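Local coordinates for DNA repair protein RecO (Deinococcus radiodurans, PDB 1U5K) that probably takes part in DNA repair and in recombination by the RecF pathway, and binds a zinc ion, at residues A20-V25 with I37-V42; L134-K139 with R196-S201; C156-P161 with L171-C176. All blocks are in the same frame, centred on the assembly; numbering follows the deposited sequence.

Contact 1: residues A20-V25 with I37-V42; sequences AGDIIV and IARGGV
Ile23 and Ile37 bury the most surface where the open end of an antiparallel beta hairpin comes together, and Asp22 follows them. Ile23 forms a hydrogen-bonded pair with Ala38: its N donates to Ala38 O (3.0 Å), and its O receives Ala38 N at 2.7 Å. Beyond this pair segment 37-42 turns through Gly40 and Gly41, and the Ile23 side chain follows it there. CG1 lies beside the backbone N (chi1 -55°), which sends CD1 back along the strand until it rests on the backbone of the turn, 3.3 Å from Gly41 C. CD1 also lies 3.4 Å from Val42 N, so the methyl group packs on the Gly41-Val42 peptide.

On the other face, Ile37 and Ile24 make a non-hydrogen-bonded pair. With CG1 of Ile37 anti to the backbone N (chi1 179°), its CD1 extends past Ile24 CG1 (3.9 Å) to Asp22, two residues before Ile24, whose CB it touches at 3.7 Å. The same methyl group also sits under the centre of one face of the Arg39 guanidinium. Asp22 turns its carboxylate to the loop: OD1 accepts Gly40 N at 2.9 Å through its anti lone pair and so holds the turn against the strand entrance. One residue earlier, Gly21 O takes Val42 N in a nearly straight bond (3.1 Å).

The hairpin of strands 23-29 and 32-38 belongs to the OB-fold of the N-terminal region. Strand 5-17 flanks it on one edge, with Ile24 bonded to Arg16, and strand 69-78 on the other, where Ile37 makes backbone hydrogen bonds with Ala69 and Val71. Leu50 touches both Val25 and Ala38 on the Ile23 face.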
ATOM      1  N   ALA A  20       2.895  18.106 -13.520  1.00 42.72           N
ATOM      2  CA  ALA A  20       3.004  18.729 -14.837  1.00 42.74           C
ATOM      3  C   ALA A  20       1.983  18.318 -15.897  1.00 42.22           C
ATOM      4  O   ALA A  20       2.009  18.854 -17.005  1.00 42.88           O
ATOM      5  CB  ALA A  20       4.399  18.507 -15.404  1.00 43.03           C
ATOM      6  N   GLY A  21       1.101  17.367 -15.604  1.00 41.10           N
ATOM      7  CA  GLY A  21       0.125  16.937 -16.591  1.00 40.32           C
ATOM      8  C   GLY A  21       0.629  15.847 -17.523  1.00 39.49           C
ATOM      9  O   GLY A  21       0.020  15.559 -18.554  1.00 40.13           O
ATOM     10  N   ASP A  22       1.769  15.253 -17.190  1.00 38.04           N
ATOM     11  CA  ASP A  22       2.220  14.046 -17.870  1.00 37.40           C
ATOM     12  C   ASP A  22       1.455  12.830 -17.338  1.00 35.84           C
ATOM     13  O   ASP A  22       0.917  12.844 -16.228  1.00 34.41           O
ATOM     14  CB  ASP A  22       3.722  13.838 -17.664  1.00 37.70           C
ATOM     15  CG  ASP A  22       4.559  15.052 -18.055  1.00 41.54           C
ATOM     16  OD1 ASP A  22       4.228  15.735 -19.049  1.00 43.88           O
ATOM     17  OD2 ASP A  22       5.574  15.404 -17.411  1.00 48.36           O
ATOM     18  N   ILE A  23       1.413  11.769 -18.136  1.00 33.94           N
ATOM     19  CA  ILE A  23       0.806  10.507 -17.723  1.00 33.27           C
ATOM     20  C   ILE A  23       1.876   9.431 -17.767  1.00 31.16           C
ATOM     21  O   ILE A  23       2.466   9.210 -18.815  1.00 30.59           O
ATOM     22  CB  ILE A  23      -0.374  10.102 -18.613  1.00 33.89           C
ATOM     23  CG1 ILE A  23      -1.437  11.191 -18.688  1.00 36.14           C
ATOM     24  CG2 ILE A  23      -0.992   8.809 -18.104  1.00 36.04           C
ATOM     25  CD1 ILE A  23      -2.321  11.055 -19.912  1.00 38.89           C
ATOM     26  N   ILE A  24       2.188   8.842 -16.621  1.00 29.73           N
ATOM     27  CA  ILE A  24       3.168   7.777 -16.502  1.00 29.97           C
ATOM     28  C   ILE A  24       2.391   6.470 -16.346  1.00 29.72           C
ATOM     29  O   ILE A  24       1.563   6.311 -15.448  1.00 28.09           O
ATOM     30  CB  ILE A  24       4.075   8.001 -15.287  1.00 29.78           C
ATOM     31  CG1 ILE A  24       4.940   9.255 -15.438  1.00 32.88           C
ATOM     32  CG2 ILE A  24       4.929   6.774 -15.049  1.00 31.69           C
ATOM     33  CD1 ILE A  24       5.841   9.506 -14.243  1.00 34.66           C
ATOM     34  N   VAL A  25       2.660   5.528 -17.239  1.00 29.44           N
ATOM     35  CA  VAL A  25       1.943   4.265 -17.218  1.00 29.52           C
ATOM     36  C   VAL A  25       2.893   3.102 -17.097  1.00 28.45           C
ATOM     37  O   VAL A  25       4.022   3.132 -17.577  1.00 28.37           O
ATOM     38  CB  VAL A  25       1.080   4.028 -18.455  1.00 30.30           C
ATOM     39  CG1 VAL A  25      -0.189   4.838 -18.347  1.00 32.85           C
ATOM     40  CG2 VAL A  25       1.846   4.302 -19.731  1.00 32.90           C
ATOM     41  N   ILE A  37       6.132   7.316 -20.231  1.00 31.37           N
ATOM     42  CA  ILE A  37       5.517   8.604 -19.928  1.00 32.01           C
ATOM     43  C   ILE A  37       4.935   9.214 -21.198  1.00 33.32           C
ATOM     44  O   ILE A  37       5.629   9.275 -22.210  1.00 33.06           O
ATOM     45  CB  ILE A  37       6.547   9.559 -19.285  1.00 32.07           C
ATOM     46  CG1 ILE A  37       5.916  10.919 -18.977  1.00 33.03           C
ATOM     47  CG2 ILE A  37       7.771   9.799 -20.175  1.00 31.52           C
ATOM     48  CD1 ILE A  37       6.717  11.708 -17.948  1.00 35.77           C
ATOM     49  N   ALA A  38       3.674   9.631 -21.156  1.00 35.05           N
ATOM     50  CA  ALA A  38       3.056  10.418 -22.212  1.00 37.81           C
ATOM     51  C   ALA A  38       3.107  11.882 -21.775  1.00 41.46           C
ATOM     52  O   ALA A  38       2.373  12.308 -20.878  1.00 40.90           O
ATOM     53  CB  ALA A  38       1.629   9.954 -22.479  1.00 37.84           C
ATOM     54  N   ARG A  39       4.028  12.633 -22.371  1.00 45.19           N
ATOM     55  CA  ARG A  39       4.271  14.014 -21.963  1.00 48.84           C
ATOM     56  C   ARG A  39       3.124  14.911 -22.419  1.00 50.94           C
ATOM     57  O   ARG A  39       2.511  14.674 -23.461  1.00 50.01           O
ATOM     58  CB  ARG A  39       5.637  14.511 -22.437  1.00 49.67           C
ATOM     59  CG  ARG A  39       6.769  13.930 -21.609  1.00 53.01           C
ATOM     60  CD  ARG A  39       8.099  13.840 -22.341  1.00 58.97           C
ATOM     61  NE  ARG A  39       9.079  12.973 -21.685  1.00 61.17           N
ATOM     62  CZ  ARG A  39       9.716  13.274 -20.559  1.00 65.29           C
ATOM     63  NH1 ARG A  39       9.489  14.422 -19.930  1.00 68.04           N
ATOM     64  NH2 ARG A  39      10.593  12.420 -20.046  1.00 65.94           N
ATOM     65  N   GLY A  40       2.800  15.884 -21.570  1.00 54.18           N
ATOM     66  CA  GLY A  40       1.592  16.679 -21.690  1.00 56.34           C
ATOM     67  C   GLY A  40       0.394  15.832 -22.066  1.00 58.51           C
ATOM     68  O   GLY A  40      -0.492  16.291 -22.791  1.00 59.33           O
ATOM     69  N   GLY A  41       0.361  14.605 -21.554  1.00 60.40           N
ATOM     70  CA  GLY A  41      -0.605  13.613 -21.985  1.00 62.09           C
ATOM     71  C   GLY A  41      -2.043  13.853 -21.568  1.00 63.82           C
ATOM     72  O   GLY A  41      -2.960  13.503 -22.308  1.00 63.28           O
ATOM     73  N   VAL A  42      -2.259  14.422 -20.385  1.00 66.59           N
ATOM     74  CA  VAL A  42      -3.622  14.618 -19.899  1.00 69.04           C
ATOM     75  C   VAL A  42      -4.403  15.552 -20.825  1.00 70.71           C
ATOM     76  O   VAL A  42      -5.579  15.315 -21.105  1.00 70.29           O
ATOM     77  CB  VAL A  42      -3.669  15.111 -18.437  1.00 69.29           C
ATOM     78  CG1 VAL A  42      -3.214  16.559 -18.310  1.00 70.13           C
ATOM     79  CG2 VAL A  42      -5.072  14.937 -17.870  1.00 70.31           C
TER

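Contact 2: residues L134-K139 with R196-S201; sequences LVMSYK and RTVRAS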
ATOM      1  N   LEU A 134      -8.715 -15.835  -7.626  1.00 22.17           N
ATOM      2  CA  LEU A 134      -8.063 -16.902  -6.883  1.00 22.41           C
ATOM      3  C   LEU A 134      -7.330 -17.859  -7.810  1.00 22.60           C
ATOM      4  O   LEU A 134      -6.141 -18.141  -7.652  1.00 22.26           O
ATOM      5  CB  LEU A 134      -9.004 -17.675  -5.957  1.00 23.02           C
ATOM      6  CG  LEU A 134      -9.103 -17.089  -4.562  1.00 23.56           C
ATOM      7  CD1 LEU A 134     -10.231 -17.765  -3.826  1.00 24.21           C
ATOM      8  CD2 LEU A 134      -7.788 -17.102  -3.763  1.00 25.01           C
ATOM      9  N   VAL A 135      -8.049 -18.329  -8.817  1.00 22.79           N
ATOM     10  CA  VAL A 135      -7.525 -19.325  -9.734  1.00 23.12           C
ATOM     11  C   VAL A 135      -6.332 -18.795 -10.515  1.00 23.53           C
ATOM     12  O   VAL A 135      -5.316 -19.469 -10.618  1.00 23.82           O
ATOM     13  CB  VAL A 135      -8.625 -19.843 -10.676  1.00 23.16           C
ATOM     14  CG1 VAL A 135      -8.033 -20.643 -11.807  1.00 23.99           C
ATOM     15  CG2 VAL A 135      -9.593 -20.668  -9.872  1.00 25.08           C
ATOM     16  N   MET A 136      -6.456 -17.570 -11.009  1.00 23.81           N
ATOM     17  CA  MET A 136      -5.481 -16.964 -11.894  1.00 23.84           C
ATOM     18  C   MET A 136      -4.243 -16.551 -11.105  1.00 23.61           C
ATOM     19  O   MET A 136      -3.116 -16.743 -11.553  1.00 23.08           O
ATOM     20  CB  MET A 136      -6.109 -15.765 -12.611  1.00 24.79           C
ATOM     21  CG  MET A 136      -7.239 -16.189 -13.554  1.00 29.29           C
ATOM     22  SD  MET A 136      -6.681 -17.267 -14.856  1.00 39.59           S
ATOM     23  CE  MET A 136      -6.059 -16.164 -15.910  1.00 40.70           C
ATOM     24  N   SER A 137      -4.451 -16.026  -9.906  1.00 22.86           N
ATOM     25  CA  SER A 137      -3.321 -15.670  -9.065  1.00 24.61           C
ATOM     26  C   SER A 137      -2.459 -16.895  -8.693  1.00 24.78           C
ATOM     27  O   SER A 137      -1.224 -16.872  -8.834  1.00 23.26           O
ATOM     28  CB  SER A 137      -3.818 -14.719  -7.959  1.00 25.15           C
ATOM     29  OG  SER A 137      -4.399 -15.495  -6.933  1.00 33.08           O
ATOM     30  N   TYR A 138      -3.080 -18.022  -8.350  1.00 23.64           N
ATOM     31  CA  TYR A 138      -2.336 -19.249  -8.074  1.00 23.50           C
ATOM     32  C   TYR A 138      -1.658 -19.807  -9.325  1.00 23.61           C
ATOM     33  O   TYR A 138      -0.490 -20.215  -9.298  1.00 23.90           O
ATOM     34  CB  TYR A 138      -3.218 -20.307  -7.399  1.00 23.23           C
ATOM     35  CG  TYR A 138      -3.305 -20.235  -5.902  1.00 21.09           C
ATOM     36  CD1 TYR A 138      -4.165 -19.340  -5.289  1.00 20.82           C
ATOM     37  CD2 TYR A 138      -2.512 -21.052  -5.081  1.00 23.93           C
ATOM     38  CE1 TYR A 138      -4.225 -19.267  -3.914  1.00 20.25           C
ATOM     39  CE2 TYR A 138      -2.602 -21.013  -3.701  1.00 24.01           C
ATOM     40  CZ  TYR A 138      -3.462 -20.103  -3.117  1.00 21.67           C
ATOM     41  OH  TYR A 138      -3.607 -20.002  -1.751  1.00 22.78           O
ATOM     42  N   LYS A 139      -2.362 -19.748 -10.449  1.00 23.27           N
ATOM     43  CA  LYS A 139      -1.779 -20.163 -11.708  1.00 24.36           C
ATOM     44  C   LYS A 139      -0.538 -19.376 -12.087  1.00 24.03           C
ATOM     45  O   LYS A 139       0.428 -19.951 -12.575  1.00 22.50           O
ATOM     46  CB  LYS A 139      -2.787 -20.121 -12.858  1.00 24.80           C
ATOM     47  CG  LYS A 139      -2.335 -20.906 -14.070  1.00 26.73           C
ATOM     48  CD  LYS A 139      -2.652 -22.395 -14.013  1.00 28.47           C
ATOM     49  CE  LYS A 139      -2.107 -23.099 -15.251  1.00 27.56           C
ATOM     50  NZ  LYS A 139      -1.929 -24.553 -15.069  1.00 33.25           N
ATOM     51  N   ARG A 196      -3.286 -27.595 -12.794  1.00 33.03           N
ATOM     52  CA  ARG A 196      -4.593 -27.704 -13.422  1.00 33.24           C
ATOM     53  C   ARG A 196      -4.850 -26.556 -14.384  1.00 32.55           C
ATOM     54  O   ARG A 196      -4.473 -25.409 -14.114  1.00 31.28           O
ATOM     55  CB  ARG A 196      -5.661 -27.591 -12.350  1.00 34.17           C
ATOM     56  CG  ARG A 196      -6.726 -28.640 -12.399  1.00 38.53           C
ATOM     57  CD  ARG A 196      -7.500 -28.651 -11.095  1.00 39.55           C
ATOM     58  NE  ARG A 196      -7.383 -29.955 -10.472  1.00 40.25           N
ATOM     59  CZ  ARG A 196      -7.815 -30.233  -9.259  1.00 37.27           C
ATOM     60  NH1 ARG A 196      -8.360 -29.281  -8.522  1.00 37.97           N
ATOM     61  NH2 ARG A 196      -7.686 -31.467  -8.801  1.00 38.76           N
ATOM     62  N   THR A 197      -5.512 -26.860 -15.494  1.00 30.69           N
ATOM     63  CA  THR A 197      -5.928 -25.796 -16.397  1.00 30.39           C
ATOM     64  C   THR A 197      -6.877 -24.847 -15.675  1.00 29.64           C
ATOM     65  O   THR A 197      -7.617 -25.241 -14.773  1.00 28.81           O
ATOM     66  CB  THR A 197      -6.607 -26.354 -17.665  1.00 30.31           C
ATOM     67  OG1 THR A 197      -7.816 -27.012 -17.277  1.00 31.62           O
ATOM     68  CG2 THR A 197      -5.757 -27.411 -18.333  1.00 31.04           C
ATOM     69  N   VAL A 198      -6.868 -23.578 -16.068  1.00 29.90           N
ATOM     70  CA  VAL A 198      -7.791 -22.634 -15.457  1.00 30.43           C
ATOM     71  C   VAL A 198      -9.250 -22.965 -15.791  1.00 30.20           C
ATOM     72  O   VAL A 198     -10.159 -22.820 -14.976  1.00 29.53           O
ATOM     73  CB  VAL A 198      -7.398 -21.158 -15.724  1.00 31.47           C
ATOM     74  CG1 VAL A 198      -5.956 -20.890 -15.309  1.00 32.67           C
ATOM     75  CG2 VAL A 198      -7.586 -20.746 -17.160  1.00 32.05           C
ATOM     76  N   ARG A 199      -9.489 -23.477 -16.991  1.00 30.97           N
ATOM     77  CA  ARG A 199     -10.829 -23.952 -17.307  1.00 30.98           C
ATOM     78  C   ARG A 199     -11.332 -25.011 -16.335  1.00 30.40           C
ATOM     79  O   ARG A 199     -12.394 -24.863 -15.746  1.00 31.58           O
ATOM     80  CB  ARG A 199     -10.855 -24.500 -18.726  1.00 32.74           C
ATOM     81  CG  ARG A 199     -12.252 -24.823 -19.202  1.00 32.63           C
ATOM     82  CD  ARG A 199     -12.235 -24.788 -20.698  1.00 35.96           C
ATOM     83  NE  ARG A 199     -13.509 -25.259 -21.206  1.00 36.68           N
ATOM     84  CZ  ARG A 199     -13.742 -25.434 -22.496  1.00 36.51           C
ATOM     85  NH1 ARG A 199     -12.798 -25.165 -23.388  1.00 34.20           N
ATOM     86  NH2 ARG A 199     -14.943 -25.842 -22.867  1.00 35.29           N
ATOM     87  N   ALA A 200     -10.541 -26.046 -16.094  1.00 30.84           N
ATOM     88  CA  ALA A 200     -10.850 -27.060 -15.091  1.00 31.02           C
ATOM     89  C   ALA A 200     -11.122 -26.484 -13.705  1.00 31.45           C
ATOM     90  O   ALA A 200     -12.107 -26.849 -13.065  1.00 32.52           O
ATOM     91  CB  ALA A 200      -9.726 -28.088 -15.027  1.00 31.67           C
ATOM     92  N   SER A 201     -10.285 -25.567 -13.232  1.00 30.89           N
ATOM     93  CA  SER A 201     -10.498 -24.942 -11.930  1.00 30.29           C
ATOM     94  C   SER A 201     -11.756 -24.087 -11.813  1.00 30.71           C
ATOM     95  O   SER A 201     -12.400 -24.083 -10.767  1.00 29.35           O
ATOM     96  CB  SER A 201      -9.272 -24.112 -11.541  1.00 30.71           C
ATOM     97  OG  SER A 201      -8.202 -24.964 -11.193  1.00 26.56           O
TER
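Val135 and Val198 mark the closest backbone approach, with CA atoms 6.6 Å apart, where the middle of helix 129-141 meets the first turn of helix 198-203. Thr197 is the N-cap of the second helix, its OG1 accepting Ala200 N at 3.1 Å. Val198 points at the first helix and is surrounded there by three side chains. CG1 of Val135 lies 4.0 Å from Val198 CB and also rests against Ser201 CB, one helical turn on. From another side Met136, its chain bent at chi2 and chi3, brings SD to 3.7 Å from Val198 CG1. The stem of Lys139 crosses the valine at about a right angle, CG 3.8 Å from the same methyl group. A bend at chi2 (85°) then carries the amine to Arg196 O, to which NZ donates a hydrogen bond of 2.8 Å from above the carbonyl plane, off the lone pairs. NZ also donates to Val194 O, while the guanidinium of Arg196 leads off to a salt bridge with Asp188. The lysine thus joins apolar packing along its stem to a charged end held by two main-chain carbonyls, an arrangement that ties helix 129-141 to the chain leading into helix 198-203 and probably stabilises the ammonium form.

Contact 3: residues C156-P161 with L171-C176; sequences CGAPDP and LLCSKC. With ZN (zinc ion), chain C.
Cys156, Cys173 and Cys176 bind one zinc ion through their thiolate sulfurs, and Cys153 completes the four-cysteine site, built from two CxxC pairs in the C-terminal region of RecO, whose family is related to zinc beta-ribbons. The metal lies 2.3 Å from both Cys156 SG and Cys173 SG and 2.4 Å from Cys176 SG. Around it Cys156 SG is 3.8 Å from Cys173 SG and 3.9 Å from Cys176 SG. In Cys156 and Cys173 alike, SG sits between the backbone N and the carbonyl carbon (chi1 75° and 72°), whereas Cys176 swings its sulfur beside its own N. Backbone amides form the second shell: Ala158 N donates to Cys156 SG at 3.5 Å, and Cys176 N makes a weak bond to Cys173 SG. Such N-H groups would be expected to temper the negative charge gathered on the sulfurs. Farther out, Ala158 CB faces Cys173 CB, and Pro161, buried against residues 171-173, bridges towards strand 171-172, which pairs with strand 163-164. The proline ring crosses the Leu171 side chain at about a right angle, CG 3.7 Å from Leu171 CB, and its CB lies 3.3 Å from Leu172 O.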
ATOM      1  N   CYS A 156       9.683 -30.849   8.218  1.00 24.27           N
ATOM      2  CA  CYS A 156      10.360 -32.133   8.338  1.00 23.90           C
ATOM      3  C   CYS A 156      10.441 -32.954   7.053  1.00 23.81           C
ATOM      4  O   CYS A 156      11.148 -33.958   7.009  1.00 25.71           O
ATOM      5  CB  CYS A 156       9.668 -32.987   9.388  1.00 23.78           C
ATOM      6  SG  CYS A 156       8.106 -33.720   8.873  1.00 25.12           S
ATOM      7  N   GLY A 157       9.649 -32.606   6.047  1.00 22.52           N
ATOM      8  CA  GLY A 157       9.715 -33.263   4.762  1.00 23.20           C
ATOM      9  C   GLY A 157       8.737 -34.401   4.553  1.00 22.86           C
ATOM     10  O   GLY A 157       8.768 -34.975   3.471  1.00 21.48           O
ATOM     11  N   ALA A 158       7.922 -34.729   5.547  1.00 23.88           N
ATOM     12  CA  ALA A 158       6.912 -35.780   5.432  1.00 24.66           C
ATOM     13  C   ALA A 158       5.952 -35.588   4.261  1.00 26.82           C
ATOM     14  O   ALA A 158       5.507 -34.480   3.951  1.00 27.70           O
ATOM     15  CB  ALA A 158       6.108 -35.956   6.701  1.00 24.56           C
ATOM     16  N   PRO A 159       5.674 -36.687   3.572  1.00 27.39           N
ATOM     17  CA  PRO A 159       4.837 -36.645   2.370  1.00 27.26           C
ATOM     18  C   PRO A 159       3.396 -36.233   2.638  1.00 26.96           C
ATOM     19  O   PRO A 159       2.813 -36.555   3.671  1.00 27.34           O
ATOM     20  CB  PRO A 159       4.969 -38.047   1.760  1.00 27.82           C
ATOM     21  CG  PRO A 159       5.806 -38.830   2.681  1.00 29.53           C
ATOM     22  CD  PRO A 159       6.265 -38.006   3.853  1.00 27.76           C
ATOM     23  N   ASP A 160       2.838 -35.476   1.698  1.00 27.35           N
ATOM     24  CA  ASP A 160       1.420 -35.144   1.683  1.00 27.43           C
ATOM     25  C   ASP A 160       0.893 -34.398   2.910  1.00 26.70           C
ATOM     26  O   ASP A 160      -0.130 -34.782   3.455  1.00 25.35           O
ATOM     27  CB  ASP A 160       0.618 -36.433   1.491  1.00 29.40           C
ATOM     28  CG  ASP A 160       1.078 -37.202   0.280  1.00 31.62           C
ATOM     29  OD1 ASP A 160       1.231 -36.543  -0.761  1.00 33.80           O
ATOM     30  OD2 ASP A 160       1.377 -38.412   0.287  1.00 37.38           O
ATOM     31  N   PRO A 161       1.512 -33.281   3.279  1.00 25.62           N
ATOM     32  CA  PRO A 161       1.060 -32.487   4.422  1.00 26.51           C
ATOM     33  C   PRO A 161      -0.326 -31.897   4.173  1.00 26.90           C
ATOM     34  O   PRO A 161      -0.661 -31.519   3.051  1.00 29.03           O
ATOM     35  CB  PRO A 161       2.108 -31.371   4.500  1.00 26.39           C
ATOM     36  CG  PRO A 161       2.617 -31.205   3.113  1.00 24.46           C
ATOM     37  CD  PRO A 161       2.577 -32.596   2.529  1.00 25.99           C
ATOM     38  N   LEU A 171       2.849 -25.909   3.319  1.00 25.19           N
ATOM     39  CA  LEU A 171       2.031 -26.813   4.122  1.00 24.96           C
ATOM     40  C   LEU A 171       2.870 -27.617   5.126  1.00 24.03           C
ATOM     41  O   LEU A 171       4.030 -27.912   4.863  1.00 23.57           O
ATOM     42  CB  LEU A 171       1.317 -27.792   3.205  1.00 25.48           C
ATOM     43  CG  LEU A 171       0.382 -27.208   2.129  1.00 28.21           C
ATOM     44  CD1 LEU A 171       0.053 -28.330   1.178  1.00 27.76           C
ATOM     45  CD2 LEU A 171      -0.868 -26.622   2.735  1.00 27.57           C
ATOM     46  N   LEU A 172       2.287 -27.955   6.268  1.00 24.31           N
ATOM     47  CA  LEU A 172       2.928 -28.707   7.344  1.00 23.76           C
ATOM     48  C   LEU A 172       2.196 -30.018   7.573  1.00 23.95           C
ATOM     49  O   LEU A 172       0.981 -30.093   7.368  1.00 23.92           O
ATOM     50  CB  LEU A 172       2.925 -27.916   8.652  1.00 23.15           C
ATOM     51  CG  LEU A 172       3.761 -26.646   8.623  1.00 21.94           C
ATOM     52  CD1 LEU A 172       3.522 -25.838   9.889  1.00 27.28           C
ATOM     53  CD2 LEU A 172       5.219 -26.961   8.350  1.00 24.38           C
ATOM     54  N   CYS A 173       2.917 -31.041   8.041  1.00 24.44           N
ATOM     55  CA  CYS A 173       2.282 -32.295   8.449  1.00 24.46           C
ATOM     56  C   CYS A 173       1.629 -32.147   9.816  1.00 24.87           C
ATOM     57  O   CYS A 173       1.854 -31.178  10.549  1.00 24.15           O
ATOM     58  CB  CYS A 173       3.281 -33.464   8.465  1.00 25.16           C
ATOM     59  SG  CYS A 173       4.474 -33.400   9.820  1.00 25.71           S
ATOM     60  N   SER A 174       0.845 -33.159  10.176  1.00 26.34           N
ATOM     61  CA  SER A 174       0.093 -33.172  11.427  1.00 27.03           C
ATOM     62  C   SER A 174       1.018 -33.083  12.640  1.00 27.36           C
ATOM     63  O   SER A 174       0.642 -32.511  13.656  1.00 28.16           O
ATOM     64  CB  SER A 174      -0.831 -34.395  11.505  1.00 28.17           C
ATOM     65  OG  SER A 174      -0.079 -35.594  11.677  1.00 31.53           O
ATOM     66  N   LYS A 175       2.257 -33.549  12.517  1.00 27.26           N
ATOM     67  CA  LYS A 175       3.189 -33.494  13.625  1.00 28.41           C
ATOM     68  C   LYS A 175       3.858 -32.134  13.786  1.00 28.45           C
ATOM     69  O   LYS A 175       4.125 -31.731  14.908  1.00 30.19           O
ATOM     70  CB  LYS A 175       4.247 -34.594  13.491  1.00 29.14           C
ATOM     71  CG  LYS A 175       3.724 -36.022  13.520  1.00 32.47           C
ATOM     72  CD  LYS A 175       3.231 -36.540  14.860  1.00 39.77           C
ATOM     73  CE  LYS A 175       3.028 -38.072  14.851  1.00 42.68           C
ATOM     74  NZ  LYS A 175       4.212 -38.836  15.419  1.00 45.31           N
ATOM     75  N   CYS A 176       4.082 -31.393  12.708  1.00 28.25           N
ATOM     76  CA  CYS A 176       4.750 -30.100  12.776  1.00 28.11           C
ATOM     77  C   CYS A 176       3.746 -28.971  12.993  1.00 28.46           C
ATOM     78  O   CYS A 176       4.106 -27.898  13.442  1.00 28.83           O
ATOM     79  CB  CYS A 176       5.568 -29.883  11.506  1.00 27.88           C
ATOM     80  SG  CYS A 176       7.010 -30.961  11.364  1.00 25.67           S
TER
HETATM   81 ZN    ZN C 300       6.443 -32.240   9.408  1.00 32.88          ZN

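Contact 1 closes before contact 2 opens, and contact 3 forms between the two segments of contact 2. Contact 1, in the sheet of the N-terminal OB-fold, lies on the opposite side of the chain's centre from the other two; its centre is about 36 Å from that of contact 2 and about 52 Å from that of contact 3. Contacts 2 and 3 both lie in the C-terminal region, with centres about 25 Å apart and nearest atoms about 8 Å apart, without touching. The zinc site is formed within the excursion between helix 129-141 and helix 198-203, which contact 2 brings together. The protein therefore combines a beta module, a helical body and a zinc-bound region far from the chain's centre.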